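PDB 5G5S: protein argonaute from Methanocaldococcus jannaschii, which uses short single-stranded DNA guides to bind and slice complementary DNA targets, and may defend the cell against invading genetic elements. Local coordinates for residues A[311-316]-A[325-330]; A[345-350]-A[490-495]. One frame throughout, in Å; residues are numbered along the deposited sequence.

The two contacts meet in one small antiparallel sheet, where strand 314-317 lies between strands 323-326 and 492-493. Interaction 1 (311-316 with 325-330) is local, closing a beta hairpin through two backbone hydrogen bonds. Interaction 2 (345-350 with 490-495) brings together segments far apart in sequence, mostly by laying apolar groups on two tyrosine rings, with one weak backbone bond. Both are partly buried: Leu-314 and Ile-326 are enclosed in the first and Tyr-490 and Ile-492 in the second, whereas Lys-325 and Tyr-327 are exposed. A Lys-325 to Asp-494 salt bridge and a probable backbone hydrogen bond from Ile-492 N to Leu-315 O join them directly.

Interaction 1: A[311-316]-A[325-330]; sequences NTPLLV and KIYSTN
A beta hairpin built from strands 314-317 and 323-326 is paired here at its open end, where Leu-314 and Ile-326 form an antiparallel hydrogen-bonded pair and Leu-315 and Lys-325 the non-hydrogen-bonded pair next to it. Leu-314 N donates to Ile-326 O (2.5 Å, a value too short to be taken literally). The return bond, from Ile-326 N to Leu-314 O, measures 2.8 Å. Leu-314 O also receives a CA-H...O contact from Lys-325, so the same carbonyl faces two neighbouring residues of the partner strand.

Leu-314 and Ile-326 share one face of the sheet, and Leu-314 CB touches Ile-326 CG2 at 3.9 Å. Farther out, Leu-314 CD1 reaches the methyl of Thr-329, while Val-316 CG2 lies against Ile-326 CG1. The Thr-329 hydroxyl is hydrogen-bonded to Arg-678, and Thr-329 itself lies about 10 Å, side chain to side chain, from the guide-DNA contacts Gln-481 and Ser-671.

Beyond the paired residues, Pro-313 packs against both Tyr-327 and Lys-325. Its CB sits over one face of the Tyr-327 ring, 3.9 Å from the centroid and offset toward the rim, in a CH-pi contact. The lysine chain, bent at both chi3 (95°) and chi4 (104°), curls alongside the pyrrolidine and brings NZ within 3.4 Å of Pro-313 CG; the ammonium group makes its salt bridge with Asp-494. Asn-311 meets the tyrosine at its edge: its backbone O lies in the ring plane, 3.4 Å from Tyr-327 CD2, and its side-chain amide, bonded through OD1 to Lys-667, is inclined 37° to the ring.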
ATOM      1  N   ASN A 311      20.239   0.797 -13.065  1.00 91.55           N
ATOM      2  CA  ASN A 311      19.061   0.662 -13.911  1.00 88.69           C
ATOM      3  C   ASN A 311      19.100  -0.753 -14.479  1.00 92.12           C
ATOM      4  O   ASN A 311      19.610  -0.984 -15.577  1.00 93.77           O
ATOM      5  CB  ASN A 311      19.063   1.739 -15.003  1.00 92.28           C
ATOM      6  CG  ASN A 311      17.809   1.770 -15.838  1.00113.33           C
ATOM      7  OD1 ASN A 311      16.691   1.600 -15.337  1.00105.29           O
ATOM      8  ND2 ASN A 311      17.972   2.037 -17.126  1.00104.84           N
ATOM      9  N   THR A 312      18.646  -1.715 -13.672  1.00 87.29           N
ATOM     10  CA  THR A 312      18.680  -3.140 -13.988  1.00 85.99           C
ATOM     11  C   THR A 312      17.959  -3.459 -15.298  1.00 87.03           C
ATOM     12  O   THR A 312      16.852  -2.974 -15.514  1.00 83.22           O
ATOM     13  CB  THR A 312      18.283  -3.961 -12.752  1.00 95.85           C
ATOM     14  OG1 THR A 312      19.221  -3.670 -11.711  1.00 97.62           O
ATOM     15  CG2 THR A 312      18.244  -5.473 -13.003  1.00 94.65           C
ATOM     16  N   PRO A 313      18.608  -4.178 -16.233  1.00 86.04           N
ATOM     17  CA  PRO A 313      17.923  -4.481 -17.488  1.00 84.23           C
ATOM     18  C   PRO A 313      16.884  -5.579 -17.303  1.00 83.85           C
ATOM     19  O   PRO A 313      16.885  -6.305 -16.302  1.00 82.42           O
ATOM     20  CB  PRO A 313      19.053  -4.885 -18.450  1.00 88.39           C
ATOM     21  CG  PRO A 313      20.279  -5.022 -17.619  1.00 95.54           C
ATOM     22  CD  PRO A 313      19.936  -4.823 -16.179  1.00 90.70           C
ATOM     23  N   LEU A 314      15.969  -5.652 -18.267  1.00 77.89           N
ATOM     24  CA  LEU A 314      14.901  -6.624 -18.320  1.00 75.53           C
ATOM     25  C   LEU A 314      15.160  -7.515 -19.513  1.00 79.31           C
ATOM     26  O   LEU A 314      15.823  -7.102 -20.470  1.00 80.67           O
ATOM     27  CB  LEU A 314      13.529  -5.921 -18.449  1.00 73.92           C
ATOM     28  CG  LEU A 314      13.151  -4.930 -17.333  1.00 78.24           C
ATOM     29  CD1 LEU A 314      12.118  -3.927 -17.812  1.00 77.38           C
ATOM     30  CD2 LEU A 314      12.674  -5.643 -16.081  1.00 80.02           C
ATOM     31  N   LEU A 315      14.663  -8.752 -19.448  1.00 74.20           N
ATOM     32  CA  LEU A 315      14.794  -9.701 -20.542  1.00 74.51           C
ATOM     33  C   LEU A 315      13.427  -9.990 -21.138  1.00 77.39           C
ATOM     34  O   LEU A 315      12.443 -10.123 -20.415  1.00 75.81           O
ATOM     35  CB  LEU A 315      15.469 -10.995 -20.081  1.00 75.54           C
ATOM     36  CG  LEU A 315      16.949 -10.920 -19.741  1.00 82.33           C
ATOM     37  CD1 LEU A 315      17.394 -12.189 -19.053  1.00 83.41           C
ATOM     38  CD2 LEU A 315      17.806 -10.683 -20.995  1.00 87.83           C
ATOM     39  N   VAL A 316      13.378 -10.072 -22.458  1.00 76.28           N
ATOM     40  CA  VAL A 316      12.206 -10.359 -23.289  1.00 75.94           C
ATOM     41  C   VAL A 316      12.688 -11.273 -24.405  1.00 83.58           C
ATOM     42  O   VAL A 316      13.900 -11.390 -24.603  1.00 85.52           O
ATOM     43  CB  VAL A 316      11.574  -9.068 -23.881  1.00 78.87           C
ATOM     44  CG1 VAL A 316      10.675  -8.385 -22.874  1.00 76.19           C
ATOM     45  CG2 VAL A 316      12.633  -8.100 -24.403  1.00 80.11           C
ATOM     46  N   LYS A 325      18.304  -7.985 -23.992  1.00 91.78           N
ATOM     47  CA  LYS A 325      18.349  -6.950 -22.959  1.00 89.96           C
ATOM     48  C   LYS A 325      17.572  -5.699 -23.354  1.00 93.73           C
ATOM     49  O   LYS A 325      17.785  -5.133 -24.428  1.00 95.57           O
ATOM     50  CB  LYS A 325      19.793  -6.600 -22.565  1.00 93.38           C
ATOM     51  CG  LYS A 325      20.224  -7.213 -21.240  1.00 97.91           C
ATOM     52  CD  LYS A 325      21.731  -7.409 -21.167  1.00110.11           C
ATOM     53  CE  LYS A 325      22.457  -6.272 -20.483  1.00122.35           C
ATOM     54  NZ  LYS A 325      22.885  -6.639 -19.108  1.00129.56           N
ATOM     55  N   ILE A 326      16.662  -5.292 -22.466  1.00 87.68           N
ATOM     56  CA  ILE A 326      15.806  -4.117 -22.560  1.00 86.33           C
ATOM     57  C   ILE A 326      15.989  -3.369 -21.236  1.00 89.64           C
ATOM     58  O   ILE A 326      16.158  -4.017 -20.205  1.00 89.68           O
ATOM     59  CB  ILE A 326      14.343  -4.571 -22.882  1.00 87.80           C
ATOM     60  CG1 ILE A 326      13.949  -4.295 -24.350  1.00 89.57           C
ATOM     61  CG2 ILE A 326      13.266  -4.133 -21.867  1.00 86.20           C
ATOM     62  CD1 ILE A 326      13.838  -2.794 -24.780  1.00102.91           C
ATOM     63  N   TYR A 327      16.048  -2.033 -21.260  1.00 86.06           N
ATOM     64  CA  TYR A 327      16.257  -1.262 -20.028  1.00 85.76           C
ATOM     65  C   TYR A 327      14.990  -0.606 -19.513  1.00 85.62           C
ATOM     66  O   TYR A 327      14.929  -0.207 -18.348  1.00 85.35           O
ATOM     67  CB  TYR A 327      17.407  -0.249 -20.194  1.00 90.73           C
ATOM     68  CG  TYR A 327      18.769  -0.908 -20.186  1.00 94.83           C
ATOM     69  CD1 TYR A 327      19.335  -1.400 -21.360  1.00 97.18           C
ATOM     70  CD2 TYR A 327      19.471  -1.090 -18.996  1.00 96.90           C
ATOM     71  CE1 TYR A 327      20.567  -2.047 -21.353  1.00 99.64           C
ATOM     72  CE2 TYR A 327      20.717  -1.715 -18.979  1.00100.23           C
ATOM     73  CZ  TYR A 327      21.255  -2.204 -20.160  1.00110.05           C
ATOM     74  OH  TYR A 327      22.481  -2.829 -20.154  1.00115.35           O
ATOM     75  N   SER A 328      13.975  -0.495 -20.378  1.00 79.71           N
ATOM     76  CA  SER A 328      12.682   0.096 -20.039  1.00 77.52           C
ATOM     77  C   SER A 328      11.563  -0.578 -20.837  1.00 77.55           C
ATOM     78  O   SER A 328      11.822  -1.108 -21.913  1.00 78.96           O
ATOM     79  CB  SER A 328      12.712   1.600 -20.298  1.00 82.48           C
ATOM     80  OG  SER A 328      11.525   2.237 -19.856  1.00 91.82           O
ATOM     81  N   THR A 329      10.327  -0.561 -20.320  1.00 71.20           N
ATOM     82  CA  THR A 329       9.176  -1.152 -21.025  1.00 69.60           C
ATOM     83  C   THR A 329       8.543  -0.129 -22.003  1.00 74.91           C
ATOM     84  O   THR A 329       7.606  -0.466 -22.737  1.00 73.90           O
ATOM     85  CB  THR A 329       8.149  -1.735 -20.040  1.00 68.71           C
ATOM     86  OG1 THR A 329       7.672  -0.693 -19.190  1.00 67.63           O
ATOM     87  CG2 THR A 329       8.694  -2.910 -19.225  1.00 62.63           C
ATOM     88  N   ASN A 330       9.095   1.113 -22.035  1.00 72.55           N
ATOM     89  CA  ASN A 330       8.640   2.219 -22.886  1.00 73.84           C
ATOM     90  C   ASN A 330       8.746   1.935 -24.393  1.00 79.03           C
ATOM     91  O   ASN A 330       8.201   2.696 -25.201  1.00 79.33           O
ATOM     92  CB  ASN A 330       9.336   3.538 -22.503  1.00 74.98           C
ATOM     93  CG  ASN A 330      10.837   3.610 -22.733  1.00 93.99           C
ATOM     94  OD1 ASN A 330      11.507   2.649 -23.138  1.00 85.21           O
ATOM     95  ND2 ASN A 330      11.402   4.778 -22.482  1.00 89.47           N
TER

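Interaction 2: A[345-350]-A[490-495]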
ATOM      1  N   LEU A 345       8.833 -10.444 -27.969  1.00 83.15           N
ATOM      2  CA  LEU A 345       7.887 -11.517 -27.652  1.00 82.56           C
ATOM      3  C   LEU A 345       7.911 -11.948 -26.169  1.00 84.46           C
ATOM      4  O   LEU A 345       8.948 -11.801 -25.505  1.00 83.19           O
ATOM      5  CB  LEU A 345       8.074 -12.711 -28.615  1.00 86.36           C
ATOM      6  CG  LEU A 345       7.851 -12.428 -30.124  1.00 93.43           C
ATOM      7  CD1 LEU A 345       8.279 -13.597 -30.957  1.00 97.31           C
ATOM      8  CD2 LEU A 345       6.388 -12.093 -30.431  1.00 95.44           C
ATOM      9  N   PRO A 346       6.771 -12.433 -25.610  1.00 80.26           N
ATOM     10  CA  PRO A 346       6.748 -12.787 -24.182  1.00 77.34           C
ATOM     11  C   PRO A 346       7.489 -14.063 -23.813  1.00 81.72           C
ATOM     12  O   PRO A 346       7.604 -14.970 -24.630  1.00 85.27           O
ATOM     13  CB  PRO A 346       5.254 -12.918 -23.887  1.00 78.35           C
ATOM     14  CG  PRO A 346       4.666 -13.359 -25.163  1.00 85.71           C
ATOM     15  CD  PRO A 346       5.439 -12.633 -26.222  1.00 83.13           C
ATOM     16  N   TYR A 347       7.977 -14.124 -22.568  1.00 75.99           N
ATOM     17  CA  TYR A 347       8.676 -15.280 -22.000  1.00 76.73           C
ATOM     18  C   TYR A 347       7.743 -16.466 -21.809  1.00 81.14           C
ATOM     19  O   TYR A 347       8.165 -17.597 -22.040  1.00 83.81           O
ATOM     20  CB  TYR A 347       9.337 -14.922 -20.652  1.00 75.03           C
ATOM     21  CG  TYR A 347      10.834 -14.766 -20.748  1.00 76.86           C
ATOM     22  CD1 TYR A 347      11.402 -13.600 -21.258  1.00 78.29           C
ATOM     23  CD2 TYR A 347      11.689 -15.793 -20.354  1.00 79.18           C
ATOM     24  CE1 TYR A 347      12.784 -13.463 -21.380  1.00 80.74           C
ATOM     25  CE2 TYR A 347      13.073 -15.661 -20.455  1.00 81.77           C
ATOM     26  CZ  TYR A 347      13.616 -14.494 -20.971  1.00 88.64           C
ATOM     27  OH  TYR A 347      14.978 -14.347 -21.061  1.00 89.74           O
ATOM     28  N   ASP A 348       6.492 -16.215 -21.364  1.00 79.12           N
ATOM     29  CA  ASP A 348       5.484 -17.253 -21.140  1.00 80.69           C
ATOM     30  C   ASP A 348       4.064 -16.696 -21.171  1.00 82.31           C
ATOM     31  O   ASP A 348       3.803 -15.624 -20.627  1.00 79.62           O
ATOM     32  CB  ASP A 348       5.738 -18.012 -19.812  1.00 83.12           C
ATOM     33  CG  ASP A 348       4.939 -19.297 -19.647  1.00100.59           C
ATOM     34  OD1 ASP A 348       4.875 -20.093 -20.619  1.00106.34           O
ATOM     35  OD2 ASP A 348       4.427 -19.538 -18.530  1.00105.19           O
ATOM     36  N   VAL A 349       3.150 -17.443 -21.800  1.00 80.77           N
ATOM     37  CA  VAL A 349       1.719 -17.146 -21.908  1.00 79.47           C
ATOM     38  C   VAL A 349       0.989 -18.332 -21.221  1.00 86.29           C
ATOM     39  O   VAL A 349       1.318 -19.482 -21.537  1.00 90.53           O
ATOM     40  CB  VAL A 349       1.280 -16.962 -23.395  1.00 85.51           C
ATOM     41  CG1 VAL A 349      -0.229 -16.741 -23.513  1.00 84.73           C
ATOM     42  CG2 VAL A 349       2.037 -15.817 -24.064  1.00 83.82           C
ATOM     43  N   PRO A 350       0.038 -18.107 -20.272  1.00 80.09           N
ATOM     44  CA  PRO A 350      -0.630 -19.254 -19.622  1.00 81.94           C
ATOM     45  C   PRO A 350      -1.359 -20.158 -20.613  1.00 91.84           C
ATOM     46  O   PRO A 350      -1.885 -19.655 -21.607  1.00 92.08           O
ATOM     47  CB  PRO A 350      -1.604 -18.595 -18.639  1.00 80.02           C
ATOM     48  CG  PRO A 350      -1.076 -17.222 -18.439  1.00 80.28           C
ATOM     49  CD  PRO A 350      -0.476 -16.826 -19.746  1.00 76.85           C
ATOM     50  N   TYR A 490       5.475 -11.291 -19.807  1.00 63.17           N
ATOM     51  CA  TYR A 490       6.156 -10.667 -20.939  1.00 65.23           C
ATOM     52  C   TYR A 490       7.666 -10.496 -20.747  1.00 72.85           C
ATOM     53  O   TYR A 490       8.455 -11.003 -21.551  1.00 75.90           O
ATOM     54  CB  TYR A 490       5.473  -9.356 -21.360  1.00 63.57           C
ATOM     55  CG  TYR A 490       5.363  -9.224 -22.857  1.00 66.87           C
ATOM     56  CD1 TYR A 490       6.489  -8.985 -23.641  1.00 71.14           C
ATOM     57  CD2 TYR A 490       4.141  -9.380 -23.500  1.00 67.76           C
ATOM     58  CE1 TYR A 490       6.397  -8.888 -25.028  1.00 74.46           C
ATOM     59  CE2 TYR A 490       4.032  -9.263 -24.883  1.00 71.14           C
ATOM     60  CZ  TYR A 490       5.165  -9.025 -25.645  1.00 79.43           C
ATOM     61  OH  TYR A 490       5.070  -8.934 -27.009  1.00 81.03           O
ATOM     62  N   PHE A 491       8.059  -9.818 -19.674  1.00 67.70           N
ATOM     63  CA  PHE A 491       9.458  -9.545 -19.370  1.00 68.78           C
ATOM     64  C   PHE A 491       9.865 -10.140 -18.029  1.00 72.19           C
ATOM     65  O   PHE A 491       9.025 -10.297 -17.142  1.00 70.72           O
ATOM     66  CB  PHE A 491       9.741  -8.023 -19.417  1.00 69.39           C
ATOM     67  CG  PHE A 491       8.845  -7.180 -18.542  1.00 67.38           C
ATOM     68  CD1 PHE A 491       7.626  -6.707 -19.017  1.00 69.38           C
ATOM     69  CD2 PHE A 491       9.225  -6.845 -17.247  1.00 67.69           C
ATOM     70  CE1 PHE A 491       6.781  -5.952 -18.193  1.00 68.35           C
ATOM     71  CE2 PHE A 491       8.387  -6.080 -16.429  1.00 68.07           C
ATOM     72  CZ  PHE A 491       7.166  -5.650 -16.902  1.00 65.41           C
ATOM     73  N   ILE A 492      11.147 -10.503 -17.896  1.00 70.35           N
ATOM     74  CA  ILE A 492      11.714 -11.048 -16.659  1.00 69.92           C
ATOM     75  C   ILE A 492      12.927 -10.198 -16.237  1.00 75.52           C
ATOM     76  O   ILE A 492      13.296  -9.262 -16.952  1.00 73.58           O
ATOM     77  CB  ILE A 492      12.019 -12.581 -16.739  1.00 74.84           C
ATOM     78  CG1 ILE A 492      13.120 -12.908 -17.767  1.00 78.11           C
ATOM     79  CG2 ILE A 492      10.749 -13.406 -16.987  1.00 74.22           C
ATOM     80  CD1 ILE A 492      14.213 -13.758 -17.252  1.00 78.42           C
ATOM     81  N   LEU A 493      13.526 -10.514 -15.077  1.00 76.29           N
ATOM     82  CA  LEU A 493      14.711  -9.815 -14.581  1.00 78.96           C
ATOM     83  C   LEU A 493      15.962 -10.408 -15.199  1.00 92.30           C
ATOM     84  O   LEU A 493      16.055 -11.632 -15.312  1.00 94.80           O
ATOM     85  CB  LEU A 493      14.798  -9.900 -13.054  1.00 78.06           C
ATOM     86  CG  LEU A 493      13.833  -9.022 -12.261  1.00 79.30           C
ATOM     87  CD1 LEU A 493      13.787  -9.448 -10.813  1.00 78.10           C
ATOM     88  CD2 LEU A 493      14.218  -7.546 -12.358  1.00 83.23           C
ATOM     89  N   ASP A 494      16.929  -9.551 -15.594  1.00 93.93           N
ATOM     90  CA  ASP A 494      18.195  -9.997 -16.177  1.00 99.98           C
ATOM     91  C   ASP A 494      19.099 -10.636 -15.127  1.00108.62           C
ATOM     92  O   ASP A 494      19.925 -11.487 -15.468  1.00112.03           O
ATOM     93  CB  ASP A 494      18.925  -8.843 -16.892  1.00104.22           C
ATOM     94  CG  ASP A 494      20.210  -9.240 -17.604  1.00123.86           C
ATOM     95  OD1 ASP A 494      20.174 -10.199 -18.408  1.00126.91           O
ATOM     96  OD2 ASP A 494      21.249  -8.586 -17.363  1.00134.26           O
ATOM     97  N   SER A 495      18.952 -10.218 -13.859  1.00105.04           N
ATOM     98  CA  SER A 495      19.750 -10.743 -12.756  1.00108.48           C
ATOM     99  C   SER A 495      18.946 -11.731 -11.896  1.00110.44           C
ATOM    100  O   SER A 495      17.852 -11.396 -11.419  1.00106.41           O
ATOM    101  CB  SER A 495      20.303  -9.603 -11.899  1.00114.47           C
ATOM    102  OG  SER A 495      19.258  -8.859 -11.286  1.00123.85           O
TER
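Pro-346 and Tyr-490 pack together where segment 345-350, part of a long loop, passes the start of 490-495, the segment that leads from the Mid domain into edge strand 492-493 of a three-stranded antiparallel sheet. The backbones come closest here, with the CA atoms of Pro-346 and Tyr-490 3.9 Å apart. The proline ring lies over one face of the tyrosine: CB is 3.8 Å from the ring centroid in a CH-pi contact, and CD reaches Tyr-490 CZ at 3.7 Å. The Tyr-490 hydroxyl is hydrogen-bonded to the carbonyl of Tyr-344, the residue before segment 345-350, so the ring is held at its far end as well as across its face. Phe-333 adds an edge-to-face contact.

A second CH-pi contact joins Tyr-347 and Ile-492. Ile-492 CG1 stands almost over the middle of the Tyr-347 ring, 3.6 Å from its centroid and 13° off the normal. With chi1 at 65°, CG1 lies between the backbone N and the carbonyl carbon, and CD1 extends toward the hydroxyl end of the ring.

Tyr-490 and Ile-492 are buried, whereas Leu-345, Pro-346 and Tyr-347 on the other side are partly exposed and more loosely held. The one backbone bond between the segments, from Tyr-347 N to Tyr-490 O, is weak, 3.3 Å long and bent to 147°. Tyr-347 and Asp-348 both face Lys-489, as in a classic beta bulge, and Asp-348 OD1 forms a salt bridge with Arg-354. The Tyr-347 ring also makes a cation-pi contact with Lys-317, while its hydroxyl stays beside the isoleucine, OH lying 3.9 Å from Ile-492 CD1.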